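Local coordinates for phosphoheptose isomerase (Neisseria gonorrhoeae, PDB 5I01), which isomerises sedoheptulose 7-phosphate to D-glycero-D-manno-heptose 7-phosphate, the zinc-dependent first step of the heptose pathway that feeds lipooligosaccharide synthesis, at residues C52-S57 with G125-V130; A59-F64 with A83-T88; V103-V108 with V130-K135; T148-G153 with P171-I176; V33-L38 with V164-P169. The protein carries 1 engineered substitution. All coordinates share one frame; numbering follows the deposited sequence.

Contact 1 (C52-S57 with G125-V130)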
# COMPACT_ATOMS: atom_id res chain seq x y z
N CYS A 52 -5.17 -6.72 -11.45
CA CYS A 52 -5.96 -5.64 -10.86
C CYS A 52 -7.37 -6.08 -10.44
O CYS A 52 -7.90 -7.09 -10.92
CB CYS A 52 -6.05 -4.47 -11.83
SG CYS A 52 -7.16 -4.74 -13.22
N GLY A 53 -7.97 -5.28 -9.56
CA GLY A 53 -9.29 -5.56 -9.01
C GLY A 53 -9.63 -4.58 -7.90
O GLY A 53 -8.75 -3.83 -7.47
N ASN A 54 -10.89 -4.58 -7.46
CA ASN A 54 -11.37 -3.69 -6.37
C ASN A 54 -11.75 -4.43 -5.09
O ASN A 54 -12.22 -5.57 -5.14
CB ASN A 54 -12.61 -2.89 -6.83
CG ASN A 54 -12.30 -1.94 -7.98
OD1 ASN A 54 -11.43 -1.08 -7.87
ND2 ASN A 54 -13.01 -2.11 -9.09
N GLY A 55 -11.58 -3.77 -3.94
CA GLY A 55 -12.04 -4.31 -2.65
C GLY A 55 -11.31 -5.58 -2.25
O GLY A 55 -10.08 -5.60 -2.18
N GLY A 56 -12.06 -6.64 -2.00
CA GLY A 56 -11.47 -7.96 -1.76
C GLY A 56 -10.63 -8.45 -2.93
O GLY A 56 -9.68 -9.21 -2.75
N SER A 57 -10.98 -8.02 -4.14
CA SER A 57 -10.21 -8.40 -5.32
C SER A 57 -8.89 -7.66 -5.45
O SER A 57 -8.01 -8.13 -6.17
CB SER A 57 -11.04 -8.18 -6.57
OG SER A 57 -12.30 -8.82 -6.45
N GLY A 125 -18.18 -8.80 -12.88
CA GLY A 125 -17.81 -8.63 -14.28
C GLY A 125 -18.18 -7.27 -14.86
O GLY A 125 -18.08 -7.07 -16.07
N ASN A 126 -18.59 -6.32 -14.00
CA ASN A 126 -19.07 -5.00 -14.43
C ASN A 126 -18.25 -3.83 -13.86
O ASN A 126 -18.62 -2.67 -14.07
CB ASN A 126 -20.55 -4.82 -14.02
CG ASN A 126 -21.47 -5.83 -14.70
OD1 ASN A 126 -21.38 -6.08 -15.90
ND2 ASN A 126 -22.37 -6.40 -13.92
N SER A 127 -17.14 -4.12 -13.17
CA SER A 127 -16.28 -3.08 -12.61
C SER A 127 -15.73 -2.17 -13.71
O SER A 127 -14.97 -2.62 -14.58
CB SER A 127 -15.11 -3.69 -11.83
OG SER A 127 -15.57 -4.28 -10.62
N ALA A 128 -16.14 -0.89 -13.66
CA ALA A 128 -15.76 0.12 -14.66
C ALA A 128 -14.25 0.25 -14.87
O ALA A 128 -13.78 0.28 -16.02
CB ALA A 128 -16.36 1.47 -14.30
N ASN A 129 -13.48 0.31 -13.78
CA ASN A 129 -12.01 0.42 -13.91
C ASN A 129 -11.31 -0.84 -14.43
O ASN A 129 -10.30 -0.73 -15.12
CB ASN A 129 -11.31 0.95 -12.64
CG ASN A 129 -11.61 0.14 -11.40
OD1 ASN A 129 -12.22 -0.92 -11.46
ND2 ASN A 129 -11.17 0.66 -10.26
N VAL A 130 -11.88 -2.01 -14.14
CA VAL A 130 -11.38 -3.28 -14.71
C VAL A 130 -11.72 -3.42 -16.20
O VAL A 130 -10.90 -3.92 -16.96
CB VAL A 130 -11.88 -4.51 -13.94
CG1 VAL A 130 -11.25 -5.79 -14.51
CG2 VAL A 130 -11.59 -4.37 -12.45
O HOH W 1 -13.15 -5.61 -8.80
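A reciprocal amide pair between Asn54 and Asn129 joins two loops at the C-terminal edge of the parallel sheet, in the Rossmann-like α/β fold of the SIS domain. The loops follow the neighbouring strands 49-52 and 117-122, and each leads into a helix. Asn129 ND2 donates to Asn54 OD1 at 3.0 Å, and Asn54 ND2 returns the bond to Asn129 OD1 at 2.8 Å. The side chains arrive from opposite directions with their amide planes 19° apart, and both donors lie in the plane of the accepting carbonyl, on a lone pair. Both bonds are nearly straight, so each amide fixes the rotation of the other. Asn129 reaches across with its CG held between its own backbone N and carbonyl carbon (chi1 56°). Beside this pair Val130 presents both methyls to the end of the strand: CG2 lies 4.3 Å from Gly53 CA, and CG1 faces the sulfur of Cys52. Asn54, Gly55, Gly56 and Ser127 are predicted to bind substrate, consistent with the sugar-phosphate pockets of SIS proteins. Ser127 OG also bonds to Ser122 OG, while Thr92 and Ser89 of the second subunit hold the backbone of Gly55. A water bridges the two loops, accepting from Asn54 N at 2.8 Å and meeting Ser127 OG more weakly at 3.3 Å.

Contact 2 (A59-F64 with A83-T88). With ZN (zinc ion), chain E.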
# COMPACT_ATOMS: atom_id res chain seq x y z
N ALA A 59 -7.03 -7.04 -2.73
CA ALA A 59 -6.31 -7.98 -1.88
C ALA A 59 -5.89 -9.24 -2.64
O ALA A 59 -4.76 -9.69 -2.50
CB ALA A 59 -7.16 -8.36 -0.67
N ASP A 60 -6.78 -9.79 -3.46
CA ASP A 60 -6.44 -10.97 -4.27
C ASP A 60 -5.35 -10.68 -5.30
O ASP A 60 -4.47 -11.50 -5.50
CB ASP A 60 -7.69 -11.53 -4.96
CG ASP A 60 -8.70 -12.13 -3.96
OD1 ASP A 60 -8.40 -12.17 -2.74
OD2 ASP A 60 -9.79 -12.56 -4.39
N ALA A 61 -5.38 -9.51 -5.92
CA ALA A 61 -4.37 -9.14 -6.90
C ALA A 61 -2.98 -9.11 -6.27
O ALA A 61 -2.04 -9.67 -6.85
CB ALA A 61 -4.70 -7.80 -7.54
N GLN A 62 -2.85 -8.48 -5.10
CA GLN A 62 -1.53 -8.37 -4.46
C GLN A 62 -1.08 -9.68 -3.82
O GLN A 62 0.11 -9.92 -3.70
CB GLN A 62 -1.44 -7.16 -3.50
CG GLN A 62 -2.14 -7.25 -2.15
CD GLN A 62 -1.80 -6.06 -1.26
OE1 GLN A 62 -1.97 -4.89 -1.65
NE2 GLN A 62 -1.32 -6.34 -0.05
N HIS A 63 -2.04 -10.52 -3.41
CA HIS A 63 -1.79 -11.91 -2.95
C HIS A 63 -1.18 -12.75 -4.10
O HIS A 63 -0.15 -13.39 -3.92
CB HIS A 63 -3.12 -12.53 -2.48
CG HIS A 63 -2.99 -13.86 -1.79
ND1 HIS A 63 -3.79 -14.19 -0.72
CD2 HIS A 63 -2.22 -14.95 -2.03
CE1 HIS A 63 -3.51 -15.42 -0.32
NE2 HIS A 63 -2.55 -15.90 -1.09
N PHE A 64 -1.83 -12.74 -5.26
CA PHE A 64 -1.29 -13.38 -6.47
C PHE A 64 0.13 -12.94 -6.82
O PHE A 64 1.02 -13.75 -6.96
CB PHE A 64 -2.21 -13.12 -7.65
CG PHE A 64 -1.62 -13.54 -8.96
CD1 PHE A 64 -1.41 -14.89 -9.23
CD2 PHE A 64 -1.26 -12.59 -9.91
CE1 PHE A 64 -0.86 -15.29 -10.44
CE2 PHE A 64 -0.71 -12.98 -11.12
CZ PHE A 64 -0.51 -14.33 -11.39
N ALA A 83 1.11 -6.23 -9.11
CA ALA A 83 -0.27 -5.86 -8.84
C ALA A 83 -0.38 -4.37 -9.10
O ALA A 83 0.46 -3.60 -8.65
CB ALA A 83 -0.63 -6.18 -7.39
N LEU A 84 -1.42 -3.95 -9.81
CA LEU A 84 -1.66 -2.53 -10.09
C LEU A 84 -2.49 -1.83 -9.02
O LEU A 84 -2.92 -0.69 -9.21
CB LEU A 84 -2.36 -2.38 -11.44
CG LEU A 84 -1.72 -3.06 -12.64
CD1 LEU A 84 -2.58 -2.81 -13.86
CD2 LEU A 84 -0.30 -2.56 -12.88
N THR A 85 -2.68 -2.47 -7.88
CA THR A 85 -3.57 -1.99 -6.82
C THR A 85 -2.81 -1.56 -5.57
O THR A 85 -3.43 -1.40 -4.54
CB THR A 85 -4.58 -3.10 -6.44
OG1 THR A 85 -3.87 -4.27 -6.02
CG2 THR A 85 -5.46 -3.46 -7.63
N THR A 86 -1.49 -1.38 -5.65
CA THR A 86 -0.65 -1.13 -4.47
C THR A 86 -0.11 0.31 -4.34
O THR A 86 0.01 0.83 -3.22
CB THR A 86 0.57 -2.07 -4.44
OG1 THR A 86 1.35 -1.90 -5.63
CG2 THR A 86 0.16 -3.52 -4.31
N ASP A 87 0.25 0.94 -5.47
CA ASP A 87 0.80 2.31 -5.44
C ASP A 87 -0.30 3.34 -5.16
O ASP A 87 -1.07 3.72 -6.06
CB ASP A 87 1.56 2.66 -6.74
CG ASP A 87 2.43 3.92 -6.61
OD1 ASP A 87 2.33 4.62 -5.58
OD2 ASP A 87 3.21 4.23 -7.54
N THR A 88 -0.36 3.79 -3.92
CA THR A 88 -1.42 4.69 -3.48
C THR A 88 -1.25 6.09 -4.03
O THR A 88 -2.23 6.79 -4.21
CB THR A 88 -1.54 4.75 -1.95
OG1 THR A 88 -0.32 5.24 -1.39
CG2 THR A 88 -1.84 3.38 -1.37
ZN ZN E . -1.63 -17.84 -0.86
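Ala83 CB presses against the backbone of helix 56-69, 3.8 Å from Gln62 CA and 3.8 Å from Ala61 O, and the alpha carbons of Gln62 and Ala83 come within 5.2 Å. Next to it the methyl of Ala61 lies 3.9 Å from Thr85 OG1, a hydroxyl that also makes a weak bond to Ala58 O one helical turn back. Further along the loop, Gln62 crosses Thr86 at a slant: its OE1 lies 3.7 Å from Thr86 CG2, and its CB packs on the same methyl. CG of Gln62 sits between the backbone N and carbonyl carbon (chi1 75°), and beyond it the chain runs extended, which carries the amide past the loop toward another chain. There Gln62 NE2 bonds to Thr88 OG1 and Ser89 OG of the third subunit, and Thr86 OG1 meets Thr86 OG1 of that same subunit. The helix thus has one side on the loop and another on metal. His63 points away from the loop and binds the zinc ion through NE2 at 2.2 Å, joined by Glu67 and His185 of the same chain and by Gln177 of the fourth subunit. Helix 56-69 links the adjacent parallel strands 49-52 and 81-83, so this is the packing within a beta-alpha-beta crossover whose helix also supplies a zinc site shared between subunits.

Contact 3 (V103-V108 with V130-K135)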
# COMPACT_ATOMS: atom_id res chain seq x y z
N VAL A 103 -7.84 4.29 -13.17
CA VAL A 103 -6.76 3.96 -12.23
C VAL A 103 -5.94 2.73 -12.60
O VAL A 103 -4.76 2.68 -12.28
CB VAL A 103 -7.21 3.85 -10.75
CG1 VAL A 103 -7.71 5.21 -10.25
CG2 VAL A 103 -8.22 2.73 -10.52
N PHE A 104 -6.55 1.76 -13.28
CA PHE A 104 -5.83 0.56 -13.75
C PHE A 104 -5.39 0.68 -15.22
O PHE A 104 -4.26 0.32 -15.56
CB PHE A 104 -6.70 -0.70 -13.57
CG PHE A 104 -7.16 -0.94 -12.14
CD1 PHE A 104 -6.31 -0.71 -11.06
CD2 PHE A 104 -8.43 -1.42 -11.89
CE1 PHE A 104 -6.74 -0.94 -9.76
CE2 PHE A 104 -8.87 -1.65 -10.59
CZ PHE A 104 -8.02 -1.41 -9.53
N SER A 105 -6.27 1.20 -16.06
CA SER A 105 -5.95 1.40 -17.48
C SER A 105 -4.72 2.29 -17.75
O SER A 105 -4.04 2.09 -18.73
CB SER A 105 -7.16 1.96 -18.24
OG SER A 105 -7.31 3.35 -18.01
N LYS A 106 -4.43 3.27 -16.88
CA LYS A 106 -3.24 4.12 -17.05
C LYS A 106 -1.94 3.40 -16.69
O LYS A 106 -0.91 3.59 -17.34
CB LYS A 106 -3.37 5.42 -16.26
CG LYS A 106 -4.36 6.41 -16.87
CD LYS A 106 -4.18 7.82 -16.36
CE LYS A 106 -2.98 8.53 -16.99
NZ LYS A 106 -3.18 8.83 -18.44
N GLN A 107 -1.98 2.57 -15.65
CA GLN A 107 -0.83 1.75 -15.28
C GLN A 107 -0.53 0.66 -16.31
O GLN A 107 0.64 0.28 -16.50
CB GLN A 107 -1.03 1.15 -13.89
CG GLN A 107 -1.07 2.18 -12.78
CD GLN A 107 -1.26 1.54 -11.43
OE1 GLN A 107 -0.32 0.96 -10.86
NE2 GLN A 107 -2.48 1.61 -10.90
N VAL A 108 -1.57 0.15 -16.97
CA VAL A 108 -1.40 -0.83 -18.06
C VAL A 108 -0.69 -0.17 -19.23
O VAL A 108 0.24 -0.74 -19.78
CB VAL A 108 -2.75 -1.46 -18.50
CG1 VAL A 108 -2.57 -2.34 -19.73
CG2 VAL A 108 -3.36 -2.28 -17.37
N VAL A 130 -11.88 -2.01 -14.14
CA VAL A 130 -11.38 -3.28 -14.71
C VAL A 130 -11.72 -3.42 -16.20
O VAL A 130 -10.90 -3.92 -16.96
CB VAL A 130 -11.88 -4.51 -13.94
CG1 VAL A 130 -11.25 -5.79 -14.51
CG2 VAL A 130 -11.59 -4.37 -12.45
N ILE A 131 -12.91 -2.96 -16.60
CA ILE A 131 -13.29 -2.87 -18.04
C ILE A 131 -12.32 -1.98 -18.83
O ILE A 131 -11.80 -2.41 -19.88
CB ILE A 131 -14.74 -2.34 -18.22
CG1 ILE A 131 -15.78 -3.38 -17.73
CG2 ILE A 131 -15.01 -1.93 -19.68
CD1 ILE A 131 -17.17 -2.80 -17.52
N GLU A 132 -12.08 -0.76 -18.35
CA GLU A 132 -11.14 0.15 -19.03
C GLU A 132 -9.73 -0.45 -19.12
O GLU A 132 -9.03 -0.25 -20.12
CB GLU A 132 -11.12 1.54 -18.37
CG GLU A 132 -12.25 2.47 -18.81
CD GLU A 132 -11.99 3.11 -20.18
OE1 GLU A 132 -11.00 3.88 -20.33
OE2 GLU A 132 -12.79 2.88 -21.12
N ALA A 133 -9.32 -1.21 -18.09
CA ALA A 133 -8.04 -1.94 -18.11
C ALA A 133 -7.97 -3.02 -19.20
O ALA A 133 -6.93 -3.20 -19.81
CB ALA A 133 -7.75 -2.56 -16.75
N VAL A 134 -9.08 -3.73 -19.42
CA VAL A 134 -9.18 -4.73 -20.50
C VAL A 134 -8.98 -4.08 -21.88
O VAL A 134 -8.24 -4.61 -22.73
CB VAL A 134 -10.53 -5.50 -20.43
CG1 VAL A 134 -10.75 -6.37 -21.67
CG2 VAL A 134 -10.57 -6.36 -19.17
N LYS A 135 -9.64 -2.95 -22.12
CA LYS A 135 -9.42 -2.19 -23.35
C LYS A 135 -7.94 -1.89 -23.57
O LYS A 135 -7.38 -2.23 -24.61
CB LYS A 135 -10.25 -0.90 -23.38
CG LYS A 135 -11.71 -1.13 -23.73
CD LYS A 135 -12.60 0.05 -23.34
CE LYS A 135 -14.07 -0.24 -23.59
NZ LYS A 135 -14.93 0.60 -22.71
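Phe104 lays its CB against the methyl of Ala133, 3.8 Å from Ala133 CB, and extends its ring back toward Val130, near the start of helix 128-139. This is close helix-to-helix packing in the α/β SIS domain: helices 105-111 and 128-139 flank strand 117-122 in the sequence. Val130 N lies at the edge of the phenyl ring, near its plane and 4.2 Å from CD2, while Val130 CG2 approaches CE2 of the ring at 4.3 Å. One ring face is covered from within its own segment by Val103 CG2, which stands 3.9 Å above the centre. The ring gets there because CG lies beside the backbone N (chi1 -57°), with Leu91 of helix 88-97 packing on it as well. Next along, Ser105 and Ala133 bring their alpha carbons to 4.0 Å, an approach that two small side chains permit. Ser105 CB consequently rests on the backbone of the other helix, 3.5 Å from Glu132 O. Val108 CG2 reaches Ala133 CB more loosely and extends the apolar seam by one turn. Toward the surface, Glu132 OE2 pairs with Lys135 NZ along its own helix at 3.5 Å. In segment 103-108 itself, Gln107 NE2 ties the start of the helix: it bonds to Leu84 O and donates to Val103 O at 2.9 Å in a nearly straight bond, with the acceptor in the plane of the amide.

Contact 4 (T148-G153 with P171-I176)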
# COMPACT_ATOMS: atom_id res chain seq x y z
N THR A 148 -14.15 -13.55 -12.88
CA THR A 148 -15.48 -12.94 -12.69
C THR A 148 -16.42 -13.82 -11.87
O THR A 148 -16.09 -14.95 -11.53
CB THR A 148 -16.17 -12.63 -14.04
OG1 THR A 148 -16.55 -13.85 -14.68
CG2 THR A 148 -15.24 -11.82 -14.96
N GLY A 149 -17.60 -13.27 -11.55
CA GLY A 149 -18.67 -14.01 -10.88
C GLY A 149 -20.00 -13.75 -11.53
O GLY A 149 -20.09 -12.96 -12.47
N ARG A 150 -21.04 -14.40 -11.03
CA ARG A 150 -22.42 -14.29 -11.56
C ARG A 150 -22.49 -14.76 -13.04
O ARG A 150 -22.15 -15.92 -13.30
CB ARG A 150 -23.00 -12.88 -11.31
CG ARG A 150 -23.12 -12.57 -9.83
CD ARG A 150 -23.27 -11.09 -9.50
NE ARG A 150 -23.06 -10.87 -8.06
CZ ARG A 150 -23.27 -9.72 -7.42
NH1 ARG A 150 -23.71 -8.63 -8.06
NH2 ARG A 150 -23.05 -9.65 -6.10
N ASP A 151 -22.90 -13.91 -13.98
CA ASP A 151 -22.95 -14.29 -15.42
C ASP A 151 -21.71 -13.85 -16.20
O ASP A 151 -21.62 -14.08 -17.40
CB ASP A 151 -24.24 -13.78 -16.11
CG ASP A 151 -24.32 -12.25 -16.21
OD1 ASP A 151 -23.36 -11.53 -15.84
OD2 ASP A 151 -25.38 -11.76 -16.67
N GLY A 152 -20.76 -13.21 -15.51
CA GLY A 152 -19.55 -12.68 -16.13
C GLY A 152 -19.61 -11.22 -16.54
O GLY A 152 -18.58 -10.66 -16.92
N GLY A 153 -20.79 -10.61 -16.51
CA GLY A 153 -20.95 -9.17 -16.77
C GLY A 153 -20.47 -8.70 -18.13
O GLY A 153 -20.37 -9.48 -19.07
N PRO A 171 -24.19 -16.32 -7.12
CA PRO A 171 -24.67 -14.95 -6.91
C PRO A 171 -23.90 -14.10 -5.88
O PRO A 171 -23.70 -12.90 -6.08
CB PRO A 171 -26.11 -15.17 -6.42
CG PRO A 171 -26.12 -16.53 -5.84
CD PRO A 171 -25.21 -17.31 -6.75
N ARG A 172 -23.53 -14.71 -4.76
CA ARG A 172 -22.94 -13.99 -3.62
C ARG A 172 -21.42 -13.67 -3.75
O ARG A 172 -20.57 -14.56 -3.93
CB ARG A 172 -23.24 -14.76 -2.33
CG ARG A 172 -23.28 -13.89 -1.09
CD ARG A 172 -23.84 -14.66 0.09
NE ARG A 172 -23.62 -13.99 1.37
CZ ARG A 172 -24.10 -14.39 2.54
NH1 ARG A 172 -24.85 -15.49 2.63
NH2 ARG A 172 -23.84 -13.70 3.64
N THR A 173 -21.13 -12.38 -3.64
CA THR A 173 -19.77 -11.82 -3.66
C THR A 173 -18.75 -12.55 -2.79
O THR A 173 -17.66 -12.89 -3.26
CB THR A 173 -19.85 -10.35 -3.20
OG1 THR A 173 -20.89 -9.69 -3.94
CG2 THR A 173 -18.51 -9.62 -3.43
N ALA A 174 -19.10 -12.78 -1.53
CA ALA A 174 -18.24 -13.50 -0.60
C ALA A 174 -17.85 -14.89 -1.12
O ALA A 174 -16.69 -15.26 -1.05
CB ALA A 174 -18.91 -13.60 0.77
N ARG A 175 -18.80 -15.64 -1.67
CA ARG A 175 -18.49 -16.97 -2.23
C ARG A 175 -17.62 -16.87 -3.49
O ARG A 175 -16.78 -17.74 -3.73
CB ARG A 175 -19.78 -17.72 -2.56
CG ARG A 175 -20.71 -17.92 -1.38
CD ARG A 175 -20.14 -18.89 -0.36
NE ARG A 175 -19.31 -18.25 0.64
CZ ARG A 175 -19.75 -17.56 1.70
NH1 ARG A 175 -18.87 -17.04 2.55
NH2 ARG A 175 -21.05 -17.38 1.92
N ILE A 176 -17.81 -15.82 -4.28
CA ILE A 176 -17.02 -15.61 -5.49
C ILE A 176 -15.55 -15.32 -5.15
O ILE A 176 -14.66 -15.93 -5.73
CB ILE A 176 -17.62 -14.50 -6.37
CG1 ILE A 176 -19.01 -14.91 -6.87
CG2 ILE A 176 -16.73 -14.21 -7.57
CD1 ILE A 176 -19.93 -13.73 -7.15
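Pro171 O is gripped by the guanidinium of Arg150: NE donates to it at 2.9 Å, and NH2 adds a weak bond at 3.3 Å. Neither bond is straight. The NE-H...O angle is 132°, and the oxygen lies 31° out of the guanidinium plane, so the group straddles the carbonyl at a slant instead of meeting it squarely. The same NH2 comes to 3.1 Å from Thr173 OG1, on the first turn of helix 173-193. Arg150 spans this gap with an extended chain from CG to NE. Its backbone occupies the second position of a type II' turn from Gly149 to Gly152, and Asp151 OD1 accepts from Gly153 N in the Asx turn that follows. Beneath the arginine the contact becomes apolar. Ile176 faces the bare alpha carbon of Gly149, with CG2 3.8 Å and CD1 3.9 Å from Gly149 CA, so the isoleucine fills the space that a side chain on Gly149 would need. CD1 also packs on the aliphatic CG of Arg150, so the residue serves both as a polar tie and, through its CG, in the apolar packing. The side chain of Thr173 lies about 6 Å from a bound zinc ion and packs on Thr123, a predicted substrate residue. The contact fastens the end of strand 143-149, where His180 NE2 bonds to Thr148 O, to the start of helix 173-193; beyond that helix, Arg175 forms a salt bridge to Glu16 of helix 6-27, and Ala174 packs on His185 of the fourth subunit.

Contact 5 (V33-L38 with V164-P169)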
# COMPACT_ATOMS: atom_id res chain seq x y z
N VAL A 33 -6.71 -24.51 -16.27
CA VAL A 33 -5.52 -25.03 -16.95
C VAL A 33 -5.14 -24.10 -18.12
O VAL A 33 -3.97 -23.75 -18.26
CB VAL A 33 -5.70 -26.50 -17.43
CG1 VAL A 33 -4.51 -26.96 -18.26
CG2 VAL A 33 -5.88 -27.44 -16.24
N GLN A 34 -6.11 -23.68 -18.92
CA GLN A 34 -5.85 -22.75 -20.04
C GLN A 34 -5.23 -21.44 -19.55
O GLN A 34 -4.33 -20.91 -20.22
CB GLN A 34 -7.14 -22.41 -20.81
CG GLN A 34 -7.81 -23.53 -21.59
CD GLN A 34 -9.13 -23.06 -22.19
OE1 GLN A 34 -9.18 -22.06 -22.91
NE2 GLN A 34 -10.23 -23.78 -21.88
N ALA A 35 -5.71 -20.92 -18.42
CA ALA A 35 -5.20 -19.67 -17.83
C ALA A 35 -3.75 -19.81 -17.35
O ALA A 35 -2.93 -18.90 -17.56
CB ALA A 35 -6.08 -19.23 -16.68
N ALA A 36 -3.45 -20.93 -16.71
CA ALA A 36 -2.10 -21.24 -16.27
C ALA A 36 -1.13 -21.44 -17.44
O ALA A 36 -0.00 -20.93 -17.42
CB ALA A 36 -2.11 -22.47 -15.38
N GLU A 37 -1.58 -22.19 -18.46
CA GLU A 37 -0.79 -22.40 -19.68
C GLU A 37 -0.42 -21.07 -20.33
O GLU A 37 0.73 -20.86 -20.70
CB GLU A 37 -1.56 -23.29 -20.69
CG GLU A 37 -1.52 -24.79 -20.34
CD GLU A 37 -2.40 -25.68 -21.22
OE1 GLU A 37 -3.31 -25.17 -21.93
OE2 GLU A 37 -2.20 -26.92 -21.19
N LEU A 38 -1.40 -20.18 -20.43
CA LEU A 38 -1.18 -18.83 -20.96
C LEU A 38 -0.15 -18.01 -20.17
O LEU A 38 0.65 -17.29 -20.76
CB LEU A 38 -2.51 -18.06 -21.02
CG LEU A 38 -2.44 -16.63 -21.55
CD1 LEU A 38 -1.74 -16.58 -22.90
CD2 LEU A 38 -3.83 -16.04 -21.63
N VAL A 164 -8.94 -15.91 -21.56
CA VAL A 164 -9.49 -17.01 -20.76
C VAL A 164 -10.43 -16.46 -19.68
O VAL A 164 -10.03 -15.62 -18.89
CB VAL A 164 -8.37 -17.85 -20.09
CG1 VAL A 164 -8.95 -18.97 -19.24
CG2 VAL A 164 -7.44 -18.43 -21.14
N LEU A 165 -11.67 -16.95 -19.67
CA LEU A 165 -12.67 -16.51 -18.71
C LEU A 165 -12.75 -17.55 -17.63
O LEU A 165 -13.00 -18.71 -17.93
CB LEU A 165 -14.04 -16.35 -19.37
CG LEU A 165 -15.22 -15.97 -18.45
CD1 LEU A 165 -14.99 -14.62 -17.78
CD2 LEU A 165 -16.52 -15.97 -19.23
N LEU A 166 -12.55 -17.12 -16.39
CA LEU A 166 -12.75 -17.95 -15.21
C LEU A 166 -13.95 -17.36 -14.45
O LEU A 166 -13.80 -16.51 -13.55
CB LEU A 166 -11.47 -18.00 -14.35
CG LEU A 166 -10.18 -18.50 -15.02
CD1 LEU A 166 -8.98 -18.44 -14.10
CD2 LEU A 166 -10.34 -19.93 -15.50
N ASN A 167 -15.14 -17.79 -14.82
CA ASN A 167 -16.35 -17.33 -14.16
C ASN A 167 -16.77 -18.30 -13.07
O ASN A 167 -16.92 -19.50 -13.32
CB ASN A 167 -17.49 -17.12 -15.15
CG ASN A 167 -18.68 -16.47 -14.50
OD1 ASN A 167 -18.64 -15.30 -14.12
ND2 ASN A 167 -19.73 -17.24 -14.31
N VAL A 168 -16.97 -17.76 -11.86
CA VAL A 168 -17.54 -18.50 -10.76
C VAL A 168 -19.06 -18.34 -10.85
O VAL A 168 -19.57 -17.23 -10.67
CB VAL A 168 -17.03 -17.95 -9.41
CG1 VAL A 168 -17.69 -18.68 -8.24
CG2 VAL A 168 -15.51 -18.08 -9.33
N PRO A 169 -19.80 -19.43 -11.15
CA PRO A 169 -21.25 -19.28 -11.32
C PRO A 169 -21.96 -19.27 -9.97
O PRO A 169 -22.47 -20.30 -9.51
CB PRO A 169 -21.61 -20.51 -12.17
CG PRO A 169 -20.67 -21.56 -11.67
CD PRO A 169 -19.39 -20.84 -11.31
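Val164 and Ala35 form the tight part of this contact, where helix 29-44 lies over strand 164-168, outermost in this chain's sheet. Val164 CG1 reaches Ala35 CB at 3.9 Å and also approaches the helix backbone at Ala35 N. Its other methyl, CG2, turns to the neighbouring residue and meets Gln34 CB at 4.0 Å. With CG1 opposite the backbone N (chi1 179°), the valine spreads its two branches along the helix, and it buries more area here than any other residue of the pair. Leu166 closes the inner side, bringing CD1 to 4.0 Å from Ala35 CB, so the small alanine is flanked by both strand side chains. Ile145 of strand 143-149 and Met187 of helix 173-193 pack on Ala35 as well. The outer side is looser. Gln34 is exposed and contributes little beyond its CB, its extended chain carrying the amide off away from the strand. Leu38, only partly buried, comes no nearer than 4.4 Å, measured from its CD2 to Val164 CG2, though it packs on His143 and Ile145 of the next strand. The axes of helix 33-38 and strand 164-168 come within 8.4 Å, their N-to-C directions 136° apart. The contact is thus van der Waals packing of small and branched side chains, with the aliphatic start of Gln34, a helix layer set on the parallel sheet in the α/β sandwich of the SIS fold.

In the fold
Contacts 1, 2 and 3 form one continuous cluster. Phe104 of contact 3 is wedged beside contact 1, its CZ 3.3 Å from Gly53 O and its CE2 3.3 Å from Asn129 ND2, while Thr85 CG2 of contact 2 lies 3.3 Å from Gly53 O. Contacts 1 and 3 also share Val130. Contact 4 meets contact 1 where Asn126 OD1 approaches Gly153 CA, and is tied to contact 5 by the probable hydrogen bond from Thr148 OG1 to Asn167 OD1, 2.6 Å. Contact 5 lies across the chain's centre from contact 1, their centres about 17 Å apart. Contacts 1 and 4 border the predicted substrate pocket; contact 2 supplies a zinc ligand.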